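Local structure of antifreeze protein type II (Clupea harengus, 2PY2) at residues A86-Q92 with K110-D114. The protein probably binds to ice crystals and holds back their growth, protecting herring from freezing through a calcium-dependent, C-type lectin-like domain. Numbering follows the deposited sequence.
Sequences ADWCAAQ and KCWND. With CA (calcium ion), chain G.
Gln92 reaches from the loop 86-92 to a calcium ion that Asn113 and Asp114 hold from strand 111-115. Its CB and CG pass the carbonyl oxygen of Trp112; a turn about the CB-CG bond (chi2 -64°) then carries CD over the side-chain amide of Asn113, the two amide planes stacked 25° apart. At the tip, Gln92 OE1 binds the calcium and also takes a weak, bent bond from the backbone N of Asp114. Gln92 OE1 lies 2.9 Å from Asn113 OD1 and as close to Asp114 OD1, oxygens drawn together by the shared cation. Asp114 binds twice, through O and OD1, while its OD2 accepts a hydrogen bond from the backbone N of Thr95; Asn113 OD1 stands farther from the calcium, at 2.8 Å. A water, Asp94 and Glu99 complete the shell. Gln92-Pro93-Asp94 and Trp112-Asn113-Asp114 are the QPD and WND motifs that, in C-type lectins, build the carbohydrate-binding calcium site; this domain shares their fold. Beyond the metal, the loop runs beside the strand in a single beta bridge: Trp112 N donates to Asp87 O (2.8 Å), and Trp112 O receives Cys89 N. A disulfide from Cys89 SG to Cys111 SG (2.0 Å) fastens the same place covalently, and a type II turn from Cys89 to Gln92 leads the chain on to the calcium. One face of the Trp112 indole is covered by the backbone of Ala86 and Asp87, with Asp87 N over its centre: Asp87 CB makes a CH-pi contact 3.7 Å from the centroid of the five-membered ring, and one water joins NE1 to Asp87 OD2. The edge of Trp112 turns to the face of Trp88, T-shaped with planes at 84°, while Ile102 of strand 101-106 touches both indoles.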
ATOM      1  N   ALA A  86       5.965  -3.839   9.408  1.00 17.76           N
ATOM      2  CA  ALA A  86       4.521  -4.013   9.350  1.00 17.47           C
ATOM      3  C   ALA A  86       3.857  -3.084  10.365  1.00 17.99           C
ATOM      4  O   ALA A  86       4.469  -2.697  11.360  1.00 16.84           O
ATOM      5  CB  ALA A  86       4.149  -5.463   9.640  1.00 18.38           C
ATOM      6  N   ASP A  87       2.605  -2.726  10.105  1.00 16.57           N
ATOM      7  CA  ASP A  87       1.851  -1.858  10.996  1.00 17.85           C
ATOM      8  C   ASP A  87       0.450  -2.445  11.160  1.00 15.83           C
ATOM      9  O   ASP A  87      -0.551  -1.749  11.043  1.00 15.95           O
ATOM     10  CB  ASP A  87       1.793  -0.438  10.412  1.00 19.28           C
ATOM     11  CG  ASP A  87       1.104   0.552  11.337  1.00 23.54           C
ATOM     12  OD1 ASP A  87       1.256   0.426  12.571  1.00 24.21           O
ATOM     13  OD2 ASP A  87       0.425   1.470  10.831  1.00 25.30           O
ATOM     14  N   TRP A  88       0.393  -3.744  11.446  1.00 15.37           N
ATOM     15  CA  TRP A  88      -0.877  -4.443  11.604  1.00 15.79           C
ATOM     16  C   TRP A  88      -1.787  -3.940  12.722  1.00 17.25           C
ATOM     17  O   TRP A  88      -1.329  -3.602  13.817  1.00 17.38           O
ATOM     18  CB  TRP A  88      -0.630  -5.937  11.840  1.00 16.50           C
ATOM     19  CG  TRP A  88       0.096  -6.628  10.731  1.00 16.41           C
ATOM     20  CD1 TRP A  88       1.319  -7.235  10.798  1.00 16.98           C
ATOM     21  CD2 TRP A  88      -0.375  -6.822   9.395  1.00 16.07           C
ATOM     22  NE1 TRP A  88       1.637  -7.799   9.587  1.00 16.32           N
ATOM     23  CE2 TRP A  88       0.612  -7.560   8.708  1.00 15.01           C
ATOM     24  CE3 TRP A  88      -1.539  -6.443   8.712  1.00 13.56           C
ATOM     25  CZ2 TRP A  88       0.472  -7.928   7.369  1.00 15.08           C
ATOM     26  CZ3 TRP A  88      -1.677  -6.813   7.378  1.00 14.39           C
ATOM     27  CH2 TRP A  88      -0.675  -7.548   6.723  1.00 12.51           C
ATOM     28  N   CYS A  89      -3.081  -3.893  12.430  1.00 17.68           N
ATOM     29  CA  CYS A  89      -4.067  -3.505  13.423  1.00 21.72           C
ATOM     30  C   CYS A  89      -4.132  -4.679  14.395  1.00 22.47           C
ATOM     31  O   CYS A  89      -3.586  -5.751  14.122  1.00 22.01           O
ATOM     32  CB  CYS A  89      -5.449  -3.332  12.793  1.00 22.05           C
ATOM     33  SG  CYS A  89      -5.711  -1.859  11.747  1.00 27.49           S
ATOM     34  N   ALA A  90      -4.815  -4.488  15.519  1.00 24.60           N
ATOM     35  CA  ALA A  90      -4.956  -5.558  16.498  1.00 25.95           C
ATOM     36  C   ALA A  90      -5.648  -6.745  15.831  1.00 26.13           C
ATOM     37  O   ALA A  90      -6.625  -6.564  15.107  1.00 26.59           O
ATOM     38  CB  ALA A  90      -5.785  -5.072  17.688  1.00 28.27           C
ATOM     39  N   ALA A  91      -5.122  -7.944  16.075  1.00 26.09           N
ATOM     40  CA  ALA A  91      -5.664  -9.188  15.531  1.00 26.72           C
ATOM     41  C   ALA A  91      -5.279  -9.446  14.076  1.00 26.27           C
ATOM     42  O   ALA A  91      -5.507 -10.535  13.554  1.00 27.65           O
ATOM     43  CB  ALA A  91      -7.187  -9.212  15.677  1.00 27.61           C
ATOM     44  N   GLN A  92      -4.686  -8.449  13.426  1.00 23.29           N
ATOM     45  CA  GLN A  92      -4.275  -8.572  12.026  1.00 20.03           C
ATOM     46  C   GLN A  92      -2.836  -9.057  11.923  1.00 18.45           C
ATOM     47  O   GLN A  92      -2.027  -8.792  12.813  1.00 18.05           O
ATOM     48  CB  GLN A  92      -4.405  -7.214  11.338  1.00 17.44           C
ATOM     49  CG  GLN A  92      -5.814  -6.677  11.392  1.00 20.86           C
ATOM     50  CD  GLN A  92      -6.759  -7.558  10.630  1.00 21.63           C
ATOM     51  OE1 GLN A  92      -6.591  -7.742   9.435  1.00 24.48           O
ATOM     52  NE2 GLN A  92      -7.748  -8.121  11.313  1.00 25.97           N
ATOM     53  N   LYS A 110      -5.881   3.567  12.218  1.00 17.70           N
ATOM     54  CA  LYS A 110      -5.183   3.864  10.966  1.00 17.80           C
ATOM     55  C   LYS A 110      -3.990   2.926  10.745  1.00 17.05           C
ATOM     56  O   LYS A 110      -2.882   3.365  10.440  1.00 18.07           O
ATOM     57  CB  LYS A 110      -4.711   5.326  10.957  1.00 17.04           C
ATOM     58  CG  LYS A 110      -5.829   6.351  11.124  1.00 18.25           C
ATOM     59  CD  LYS A 110      -6.867   6.246  10.012  1.00 16.71           C
ATOM     60  CE  LYS A 110      -7.908   7.363  10.102  1.00 17.28           C
ATOM     61  NZ  LYS A 110      -8.837   7.330   8.938  1.00 14.68           N
ATOM     62  N   CYS A 111      -4.243   1.628  10.878  1.00 16.40           N
ATOM     63  CA  CYS A 111      -3.219   0.596  10.725  1.00 16.72           C
ATOM     64  C   CYS A 111      -3.501  -0.313   9.522  1.00 14.44           C
ATOM     65  O   CYS A 111      -4.415  -0.048   8.733  1.00 14.13           O
ATOM     66  CB  CYS A 111      -3.161  -0.235  12.005  1.00 20.22           C
ATOM     67  SG  CYS A 111      -4.804  -0.361  12.776  1.00 30.05           S
ATOM     68  N   TRP A 112      -2.728  -1.388   9.395  1.00 11.92           N
ATOM     69  CA  TRP A 112      -2.898  -2.322   8.276  1.00 11.79           C
ATOM     70  C   TRP A 112      -3.861  -3.454   8.583  1.00 12.23           C
ATOM     71  O   TRP A 112      -3.932  -3.961   9.704  1.00 11.93           O
ATOM     72  CB  TRP A 112      -1.570  -2.952   7.868  1.00 10.88           C
ATOM     73  CG  TRP A 112      -0.495  -2.019   7.397  1.00 12.57           C
ATOM     74  CD1 TRP A 112      -0.527  -0.656   7.365  1.00 12.26           C
ATOM     75  CD2 TRP A 112       0.807  -2.403   6.957  1.00 12.51           C
ATOM     76  NE1 TRP A 112       0.683  -0.166   6.935  1.00 12.72           N
ATOM     77  CE2 TRP A 112       1.522  -1.220   6.680  1.00 12.86           C
ATOM     78  CE3 TRP A 112       1.442  -3.637   6.772  1.00 13.57           C
ATOM     79  CZ2 TRP A 112       2.847  -1.234   6.229  1.00 13.03           C
ATOM     80  CZ3 TRP A 112       2.762  -3.649   6.325  1.00 14.82           C
ATOM     81  CH2 TRP A 112       3.447  -2.454   6.059  1.00 13.19           C
ATOM     82  N   ASN A 113      -4.578  -3.873   7.549  1.00 13.62           N
ATOM     83  CA  ASN A 113      -5.547  -4.939   7.671  1.00 14.02           C
ATOM     84  C   ASN A 113      -5.517  -5.721   6.353  1.00 13.38           C
ATOM     85  O   ASN A 113      -5.531  -5.098   5.291  1.00 14.89           O
ATOM     86  CB  ASN A 113      -6.913  -4.293   7.883  1.00 18.77           C
ATOM     87  CG  ASN A 113      -7.984  -5.281   8.210  1.00 24.68           C
ATOM     88  OD1 ASN A 113      -8.186  -6.253   7.487  1.00 28.51           O
ATOM     89  ND2 ASN A 113      -8.699  -5.033   9.303  1.00 26.98           N
ATOM     90  N   ASP A 114      -5.426  -7.053   6.386  1.00 12.10           N
ATOM     91  CA  ASP A 114      -5.468  -7.761   5.106  1.00 12.77           C
ATOM     92  C   ASP A 114      -6.951  -7.833   4.729  1.00 11.94           C
ATOM     93  O   ASP A 114      -7.798  -8.147   5.554  1.00 11.66           O
ATOM     94  CB  ASP A 114      -4.748  -9.142   5.143  1.00 11.72           C
ATOM     95  CG  ASP A 114      -5.146 -10.042   6.316  1.00 14.53           C
ATOM     96  OD1 ASP A 114      -5.712  -9.582   7.314  1.00 15.90           O
ATOM     97  OD2 ASP A 114      -4.842 -11.251   6.242  1.00 14.52           O
TER
HETATM   98 CA    CA G 901      -8.060  -9.049   7.806  1.00 23.40          CA
HETATM   99  O   HOH W   1       1.065   2.372   8.077  1.00 27.81           O
HETATM  100  O   HOH W   2      -0.929   3.353  12.676  1.00 31.23           O
HETATM  101  O   HOH W   3     -10.266  -7.698   8.353  1.00 25.65           O